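Local atomic coordinates of transglutaminase-like domain-containing protein (Streptococcus suis, PDB entry 4XZ7), a protein that probably acts as a transglutaminase, a homodimeric virulence factor with antiphagocytic properties, of which this piece carries the transglutaminase-like domain. Residues G335-E347 and E351-S363. Numbering follows the deposited sequence.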
ATOM      1  N   GLY B 335      -7.261   0.908  37.372  1.00 43.90           N
ATOM      2  CA  GLY B 335      -8.535   0.305  37.007  1.00 43.92           C
ATOM      3  C   GLY B 335      -8.566  -1.216  36.967  1.00 41.47           C
ATOM      4  O   GLY B 335      -9.384  -1.795  36.256  1.00 41.34           O
ATOM      5  N   GLU B 336      -7.676  -1.851  37.730  1.00 39.51           N
ATOM      6  CA  GLU B 336      -7.605  -3.306  37.838  1.00 40.00           C
ATOM      7  C   GLU B 336      -8.988  -3.957  37.929  1.00 44.13           C
ATOM      8  O   GLU B 336      -9.799  -3.603  38.797  1.00 40.67           O
ATOM      9  CB  GLU B 336      -6.751  -3.687  39.058  1.00 36.69           C
ATOM     10  CG  GLU B 336      -6.880  -5.132  39.530  1.00 43.68           C
ATOM     11  CD  GLU B 336      -5.935  -5.470  40.694  1.00 50.18           C
ATOM     12  OE1 GLU B 336      -4.805  -4.928  40.753  1.00 51.12           O
ATOM     13  OE2 GLU B 336      -6.322  -6.288  41.547  1.00 52.06           O
ATOM     14  N   ASP B 337      -9.254  -4.871  36.996  1.00 31.72           N
ATOM     15  CA  ASP B 337     -10.440  -5.725  37.013  1.00 31.99           C
ATOM     16  C   ASP B 337     -11.752  -4.978  36.976  1.00 39.36           C
ATOM     17  O   ASP B 337     -12.691  -5.339  37.683  1.00 32.49           O
ATOM     18  CB  ASP B 337     -10.428  -6.618  38.252  1.00 35.23           C
ATOM     19  CG  ASP B 337      -9.370  -7.671  38.177  1.00 36.26           C
ATOM     20  OD1 ASP B 337      -9.081  -8.107  37.046  1.00 34.58           O
ATOM     21  OD2 ASP B 337      -8.831  -8.064  39.230  1.00 40.23           O
ATOM     22  N   SER B 338     -11.826  -3.946  36.153  1.00 30.83           N
ATOM     23  CA  SER B 338     -13.046  -3.165  36.071  1.00 38.81           C
ATOM     24  C   SER B 338     -13.966  -3.691  34.967  1.00 39.86           C
ATOM     25  O   SER B 338     -15.059  -3.157  34.747  1.00 37.87           O
ATOM     26  CB  SER B 338     -12.719  -1.697  35.827  1.00 35.26           C
ATOM     27  OG  SER B 338     -12.218  -1.514  34.523  1.00 34.65           O
ATOM     28  N   TYR B 339     -13.515  -4.735  34.274  1.00 39.02           N
ATOM     29  CA  TYR B 339     -14.301  -5.351  33.207  1.00 39.20           C
ATOM     30  C   TYR B 339     -15.039  -6.603  33.659  1.00 38.32           C
ATOM     31  O   TYR B 339     -14.531  -7.375  34.470  1.00 34.02           O
ATOM     32  CB  TYR B 339     -13.400  -5.710  32.023  1.00 28.50           C
ATOM     33  CG  TYR B 339     -13.029  -4.520  31.189  1.00 32.41           C
ATOM     34  CD1 TYR B 339     -13.773  -4.177  30.059  1.00 28.55           C
ATOM     35  CD2 TYR B 339     -11.945  -3.721  31.535  1.00 30.82           C
ATOM     36  CE1 TYR B 339     -13.435  -3.076  29.302  1.00 25.96           C
ATOM     37  CE2 TYR B 339     -11.599  -2.617  30.787  1.00 26.58           C
ATOM     38  CZ  TYR B 339     -12.340  -2.296  29.674  1.00 34.20           C
ATOM     39  OH  TYR B 339     -11.978  -1.195  28.925  1.00 31.23           O
ATOM     40  N   ASP B 340     -16.231  -6.815  33.113  1.00 39.58           N
ATOM     41  CA  ASP B 340     -16.861  -8.123  33.206  1.00 38.83           C
ATOM     42  C   ASP B 340     -16.126  -9.043  32.251  1.00 37.60           C
ATOM     43  O   ASP B 340     -15.539  -8.586  31.275  1.00 37.82           O
ATOM     44  CB  ASP B 340     -18.347  -8.058  32.860  1.00 37.67           C
ATOM     45  CG  ASP B 340     -19.157  -7.358  33.920  1.00 37.52           C
ATOM     46  OD1 ASP B 340     -18.763  -7.427  35.100  1.00 37.59           O
ATOM     47  OD2 ASP B 340     -20.181  -6.739  33.573  1.00 41.21           O
ATOM     48  N   VAL B 341     -16.130 -10.337  32.532  1.00 42.52           N
ATOM     49  CA  VAL B 341     -15.455 -11.264  31.638  1.00 44.50           C
ATOM     50  C   VAL B 341     -16.454 -12.154  30.930  1.00 45.02           C
ATOM     51  O   VAL B 341     -17.454 -12.580  31.510  1.00 49.01           O
ATOM     52  CB  VAL B 341     -14.445 -12.125  32.379  1.00 40.00           C
ATOM     53  CG1 VAL B 341     -13.359 -11.248  32.951  1.00 35.20           C
ATOM     54  CG2 VAL B 341     -15.144 -12.914  33.482  1.00 40.60           C
ATOM     55  N   VAL B 342     -16.175 -12.408  29.661  1.00 41.60           N
ATOM     56  CA  VAL B 342     -16.999 -13.269  28.836  1.00 42.35           C
ATOM     57  C   VAL B 342     -16.111 -14.407  28.397  1.00 39.79           C
ATOM     58  O   VAL B 342     -14.986 -14.178  27.969  1.00 40.66           O
ATOM     59  CB  VAL B 342     -17.576 -12.511  27.613  1.00 39.82           C
ATOM     60  CG1 VAL B 342     -18.120 -13.475  26.558  1.00 36.78           C
ATOM     61  CG2 VAL B 342     -18.638 -11.534  28.058  1.00 43.13           C
ATOM     62  N   GLU B 343     -16.600 -15.637  28.520  1.00 47.31           N
ATOM     63  CA  GLU B 343     -15.785 -16.796  28.168  1.00 40.86           C
ATOM     64  C   GLU B 343     -15.705 -16.989  26.662  1.00 41.71           C
ATOM     65  O   GLU B 343     -16.712 -16.875  25.966  1.00 43.44           O
ATOM     66  CB  GLU B 343     -16.337 -18.056  28.821  1.00 44.04           C
ATOM     67  CG  GLU B 343     -15.378 -19.206  28.725  1.00 46.90           C
ATOM     68  CD  GLU B 343     -14.130 -18.956  29.531  1.00 46.30           C
ATOM     69  OE1 GLU B 343     -14.245 -18.295  30.579  1.00 45.62           O
ATOM     70  OE2 GLU B 343     -13.042 -19.408  29.121  1.00 48.98           O
ATOM     71  N   ALA B 344     -14.501 -17.273  26.167  1.00 46.09           N
ATOM     72  CA  ALA B 344     -14.279 -17.538  24.746  1.00 48.98           C
ATOM     73  C   ALA B 344     -15.235 -18.614  24.237  1.00 55.46           C
ATOM     74  O   ALA B 344     -15.326 -19.693  24.817  1.00 51.70           O
ATOM     75  CB  ALA B 344     -12.828 -17.963  24.504  1.00 47.35           C
ATOM     76  N   GLY B 345     -15.947 -18.316  23.155  1.00 60.33           N
ATOM     77  CA  GLY B 345     -16.947 -19.236  22.641  1.00 65.78           C
ATOM     78  C   GLY B 345     -18.357 -18.801  23.002  1.00 69.93           C
ATOM     79  O   GLY B 345     -19.214 -18.647  22.125  1.00 76.71           O
ATOM     80  N   GLN B 346     -18.600 -18.613  24.296  1.00 64.37           N
ATOM     81  CA  GLN B 346     -19.864 -18.055  24.761  1.00 58.25           C
ATOM     82  C   GLN B 346     -20.086 -16.705  24.113  1.00 58.36           C
ATOM     83  O   GLN B 346     -19.141 -15.936  23.930  1.00 58.47           O
ATOM     84  CB  GLN B 346     -19.879 -17.922  26.287  1.00 59.77           C
ATOM     85  CG  GLN B 346     -20.894 -18.832  26.992  1.00 64.76           C
ATOM     86  CD  GLN B 346     -22.342 -18.406  26.763  1.00 65.75           C
ATOM     87  OE1 GLN B 346     -22.614 -17.372  26.145  1.00 67.21           O
ATOM     88  NE2 GLN B 346     -23.276 -19.201  27.271  1.00 65.26           N
ATOM     89  N   GLU B 347     -21.330 -16.423  23.737  1.00 60.86           N
ATOM     90  CA  GLU B 347     -21.665 -15.121  23.181  1.00 54.16           C
ATOM     91  C   GLU B 347     -21.822 -14.113  24.314  1.00 54.04           C
ATOM     92  O   GLU B 347     -22.401 -14.423  25.356  1.00 58.10           O
ATOM     93  CB  GLU B 347     -22.944 -15.190  22.337  1.00 51.79           C
ATOM     94  N   GLU B 351     -23.296  -5.951  26.137  1.00 56.78           N
ATOM     95  CA  GLU B 351     -22.628  -5.380  24.974  1.00 61.20           C
ATOM     96  C   GLU B 351     -21.780  -4.178  25.340  1.00 56.65           C
ATOM     97  O   GLU B 351     -21.477  -3.327  24.496  1.00 52.32           O
ATOM     98  CB  GLU B 351     -23.650  -5.004  23.905  1.00 67.39           C
ATOM     99  CG  GLU B 351     -23.836  -6.112  22.890  1.00 72.41           C
ATOM    100  CD  GLU B 351     -22.549  -6.426  22.149  1.00 77.85           C
ATOM    101  OE1 GLU B 351     -22.048  -5.523  21.448  1.00 83.59           O
ATOM    102  OE2 GLU B 351     -22.032  -7.561  22.273  1.00 73.29           O
ATOM    103  N   ARG B 352     -21.394  -4.122  26.609  1.00 55.78           N
ATOM    104  CA  ARG B 352     -20.509  -3.081  27.105  1.00 48.29           C
ATOM    105  C   ARG B 352     -19.765  -3.599  28.321  1.00 35.32           C
ATOM    106  O   ARG B 352     -20.283  -4.429  29.059  1.00 36.34           O
ATOM    107  CB  ARG B 352     -21.293  -1.809  27.448  1.00 48.27           C
ATOM    108  CG  ARG B 352     -22.571  -2.059  28.236  1.00 59.77           C
ATOM    109  CD  ARG B 352     -23.278  -0.753  28.581  1.00 67.61           C
ATOM    110  NE  ARG B 352     -22.448   0.093  29.434  1.00 73.28           N
ATOM    111  CZ  ARG B 352     -22.480   0.078  30.763  1.00 75.12           C
ATOM    112  NH1 ARG B 352     -23.311  -0.735  31.402  1.00 75.90           N
ATOM    113  NH2 ARG B 352     -21.680   0.882  31.454  1.00 78.15           N
ATOM    114  N   ASN B 353     -18.540  -3.117  28.502  1.00 34.62           N
ATOM    115  CA  ASN B 353     -17.706  -3.450  29.655  1.00 33.69           C
ATOM    116  C   ASN B 353     -17.464  -4.945  29.846  1.00 31.22           C
ATOM    117  O   ASN B 353     -17.587  -5.463  30.959  1.00 32.69           O
ATOM    118  CB  ASN B 353     -18.308  -2.865  30.937  1.00 37.40           C
ATOM    119  CG  ASN B 353     -17.277  -2.709  32.041  1.00 37.27           C
ATOM    120  OD1 ASN B 353     -16.096  -2.487  31.778  1.00 33.06           O
ATOM    121  ND2 ASN B 353     -17.715  -2.847  33.279  1.00 42.52           N
ATOM    122  N   TYR B 354     -17.106  -5.629  28.762  1.00 31.48           N
ATOM    123  CA  TYR B 354     -16.584  -6.986  28.865  1.00 32.03           C
ATOM    124  C   TYR B 354     -15.277  -7.129  28.097  1.00 29.76           C
ATOM    125  O   TYR B 354     -15.025  -6.411  27.137  1.00 30.58           O
ATOM    126  CB  TYR B 354     -17.594  -8.022  28.352  1.00 27.88           C
ATOM    127  CG  TYR B 354     -17.882  -7.921  26.874  1.00 27.15           C
ATOM    128  CD1 TYR B 354     -17.146  -8.653  25.943  1.00 26.79           C
ATOM    129  CD2 TYR B 354     -18.880  -7.077  26.402  1.00 41.93           C
ATOM    130  CE1 TYR B 354     -17.407  -8.550  24.571  1.00 26.16           C
ATOM    131  CE2 TYR B 354     -19.148  -6.970  25.041  1.00 40.18           C
ATOM    132  CZ  TYR B 354     -18.410  -7.710  24.136  1.00 41.03           C
ATOM    133  OH  TYR B 354     -18.682  -7.597  22.790  1.00 42.26           O
ATOM    134  N   MET B 355     -14.456  -8.065  28.552  1.00 27.37           N
ATOM    135  CA  MET B 355     -13.311  -8.571  27.810  1.00 35.29           C
ATOM    136  C   MET B 355     -13.535 -10.060  27.585  1.00 38.21           C
ATOM    137  O   MET B 355     -13.958 -10.770  28.503  1.00 33.91           O
ATOM    138  CB  MET B 355     -11.996  -8.324  28.565  1.00 27.15           C
ATOM    139  CG  MET B 355     -11.543  -6.867  28.488  1.00 26.85           C
ATOM    140  SD  MET B 355     -11.118  -6.452  26.786  1.00 25.31           S
ATOM    141  CE  MET B 355     -11.675  -4.760  26.631  1.00 24.68           C
ATOM    142  N   ILE B 356     -13.275 -10.521  26.367  1.00 33.51           N
ATOM    143  CA  ILE B 356     -13.431 -11.931  26.029  1.00 35.85           C
ATOM    144  C   ILE B 356     -12.174 -12.710  26.412  1.00 28.05           C
ATOM    145  O   ILE B 356     -11.156 -12.631  25.738  1.00 36.53           O
ATOM    146  CB  ILE B 356     -13.740 -12.111  24.520  1.00 32.54           C
ATOM    147  CG1 ILE B 356     -15.028 -11.359  24.170  1.00 35.33           C
ATOM    148  CG2 ILE B 356     -13.840 -13.595  24.169  1.00 31.45           C
ATOM    149  CD1 ILE B 356     -15.448 -11.428  22.707  1.00 35.41           C
ATOM    150  N   ILE B 357     -12.244 -13.459  27.503  1.00 31.73           N
ATOM    151  CA  ILE B 357     -11.062 -14.150  28.008  1.00 35.01           C
ATOM    152  C   ILE B 357     -11.117 -15.643  27.691  1.00 37.14           C
ATOM    153  O   ILE B 357     -12.159 -16.163  27.299  1.00 47.60           O
ATOM    154  CB  ILE B 357     -10.904 -13.952  29.524  1.00 36.77           C
ATOM    155  CG1 ILE B 357     -11.863 -14.861  30.292  1.00 36.91           C
ATOM    156  CG2 ILE B 357     -11.163 -12.491  29.913  1.00 30.95           C
ATOM    157  CD1 ILE B 357     -11.577 -14.915  31.787  1.00 36.72           C
ATOM    158  N   ASP B 358      -9.994 -16.327  27.858  1.00 37.81           N
ATOM    159  CA  ASP B 358      -9.936 -17.773  27.648  1.00 39.39           C
ATOM    160  C   ASP B 358      -9.374 -18.457  28.905  1.00 39.92           C
ATOM    161  O   ASP B 358      -8.157 -18.502  29.128  1.00 40.35           O
ATOM    162  CB  ASP B 358      -9.098 -18.095  26.399  1.00 41.02           C
ATOM    163  CG  ASP B 358      -8.829 -19.603  26.217  1.00 56.64           C
ATOM    164  OD1 ASP B 358      -9.511 -20.452  26.842  1.00 58.27           O
ATOM    165  OD2 ASP B 358      -7.921 -19.933  25.425  1.00 59.36           O
ATOM    166  N   SER B 359     -10.272 -18.995  29.721  1.00 33.51           N
ATOM    167  CA  SER B 359      -9.899 -19.480  31.042  1.00 34.61           C
ATOM    168  C   SER B 359      -8.993 -20.700  30.986  1.00 51.33           C
ATOM    169  O   SER B 359      -8.173 -20.915  31.879  1.00 42.50           O
ATOM    170  CB  SER B 359     -11.155 -19.800  31.856  1.00 40.04           C
ATOM    171  OG  SER B 359     -12.069 -18.711  31.831  1.00 41.19           O
ATOM    172  N   ASN B 360      -9.145 -21.506  29.942  1.00 56.65           N
ATOM    173  CA  ASN B 360      -8.301 -22.682  29.782  1.00 58.63           C
ATOM    174  C   ASN B 360      -6.873 -22.231  29.546  1.00 51.81           C
ATOM    175  O   ASN B 360      -5.930 -22.735  30.165  1.00 40.87           O
ATOM    176  CB  ASN B 360      -8.798 -23.556  28.629  1.00 65.26           C
ATOM    177  CG  ASN B 360     -10.241 -23.985  28.808  1.00 71.08           C
ATOM    178  OD1 ASN B 360     -10.646 -24.403  29.894  1.00 69.02           O
ATOM    179  ND2 ASN B 360     -11.033 -23.863  27.747  1.00 76.35           N
ATOM    180  N   TYR B 361      -6.726 -21.255  28.655  1.00 49.71           N
ATOM    181  CA  TYR B 361      -5.415 -20.697  28.393  1.00 46.29           C
ATOM    182  C   TYR B 361      -4.823 -20.079  29.660  1.00 38.44           C
ATOM    183  O   TYR B 361      -3.626 -20.190  29.915  1.00 41.80           O
ATOM    184  CB  TYR B 361      -5.456 -19.638  27.287  1.00 38.32           C
ATOM    185  CG  TYR B 361      -4.099 -19.001  27.161  1.00 38.59           C
ATOM    186  CD1 TYR B 361      -3.072 -19.633  26.469  1.00 36.64           C
ATOM    187  CD2 TYR B 361      -3.817 -17.803  27.804  1.00 38.03           C
ATOM    188  CE1 TYR B 361      -1.805 -19.063  26.395  1.00 32.04           C
ATOM    189  CE2 TYR B 361      -2.568 -17.242  27.741  1.00 35.78           C
ATOM    190  CZ  TYR B 361      -1.576 -17.868  27.036  1.00 31.63           C
ATOM    191  OH  TYR B 361      -0.353 -17.268  26.996  1.00 41.89           O
ATOM    192  N   GLU B 362      -5.651 -19.389  30.431  1.00 39.56           N
ATOM    193  CA  GLU B 362      -5.159 -18.746  31.637  1.00 38.14           C
ATOM    194  C   GLU B 362      -4.658 -19.804  32.620  1.00 40.15           C
ATOM    195  O   GLU B 362      -3.533 -19.701  33.126  1.00 40.61           O
ATOM    196  CB  GLU B 362      -6.248 -17.860  32.252  1.00 40.36           C
ATOM    197  CG  GLU B 362      -6.280 -16.464  31.615  1.00 33.75           C
ATOM    198  CD  GLU B 362      -7.503 -15.624  31.994  1.00 38.74           C
ATOM    199  OE1 GLU B 362      -8.112 -15.836  33.075  1.00 33.62           O
ATOM    200  OE2 GLU B 362      -7.854 -14.734  31.194  1.00 33.34           O
ATOM    201  N   SER B 363      -5.458 -20.846  32.840  1.00 37.50           N
ATOM    202  CA  SER B 363      -5.062 -21.937  33.740  1.00 42.50           C
ATOM    203  C   SER B 363      -3.767 -22.568  33.265  1.00 39.67           C
ATOM    204  O   SER B 363      -2.903 -22.899  34.064  1.00 39.57           O
ATOM    205  CB  SER B 363      -6.160 -22.998  33.847  1.00 41.56           C
ATOM    206  OG  SER B 363      -7.292 -22.464  34.511  1.00 48.23           O
TER
HETATM  207  O   HOH W   1     -14.266  -0.893  32.679  1.00 38.18           O
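Strands 340-343 and 354-357 run parallel, their short axes 4.5 Å apart at closest approach and 36° from aligned, with D340 N, M355 N, V342 N, I357 N and A344 N donating in turn to carbonyls of the other segment, the end bonds reaching just beyond the strands. On one face M355 and I357 point into the packed side of the sheet, while V341, at its outer edge, touches I357 CG2 with CG1 at 3.9 Å. Y339, just before its strand, lies between two neighbours. M355 CG sits over one ring face, offset toward the rim, 4.1 Å from the ring centroid. The methionine chain bends at chi2 and chi3, bringing CE to 3.6 Å from Y339 CE1; SD stands farther off above the same face, a Met-aromatic contact. Over the opposite face lie N353 OD1 and a water that donates to it. The Y339 hydroxyl hydrogen-bonds to D310 OD1, just past strand 305-309. N353 forms a G1 bulge with Y354 opposite K288; asparagine tolerates the left-handed backbone needed there, and its ND2 gives S338 O a 3.1 Å bond in the carbonyl plane. On the other face V342 CG2 packs 3.7 Å from Y354 CB.

At the far end E343 swings its CG opposite the backbone N (chi1 -168°) and bends at chi2, presenting its carboxylate to helix 359-365. S359 OG donates to E343 OE1 and S359 N to OE2, the latter almost straight (170°), E343 receiving both on syn lone pairs. D358 is the N-cap, its OD1 accepting weak bonds from N360 N and Y361 N. E343 OE2 and D358 OD1, 4.3 Å apart, would tend to disfavour ionising both acids, a cost the helix end and N-H donors probably offset; the paired grip on E343 ties the sheet's outermost strand to the helix following its neighbour.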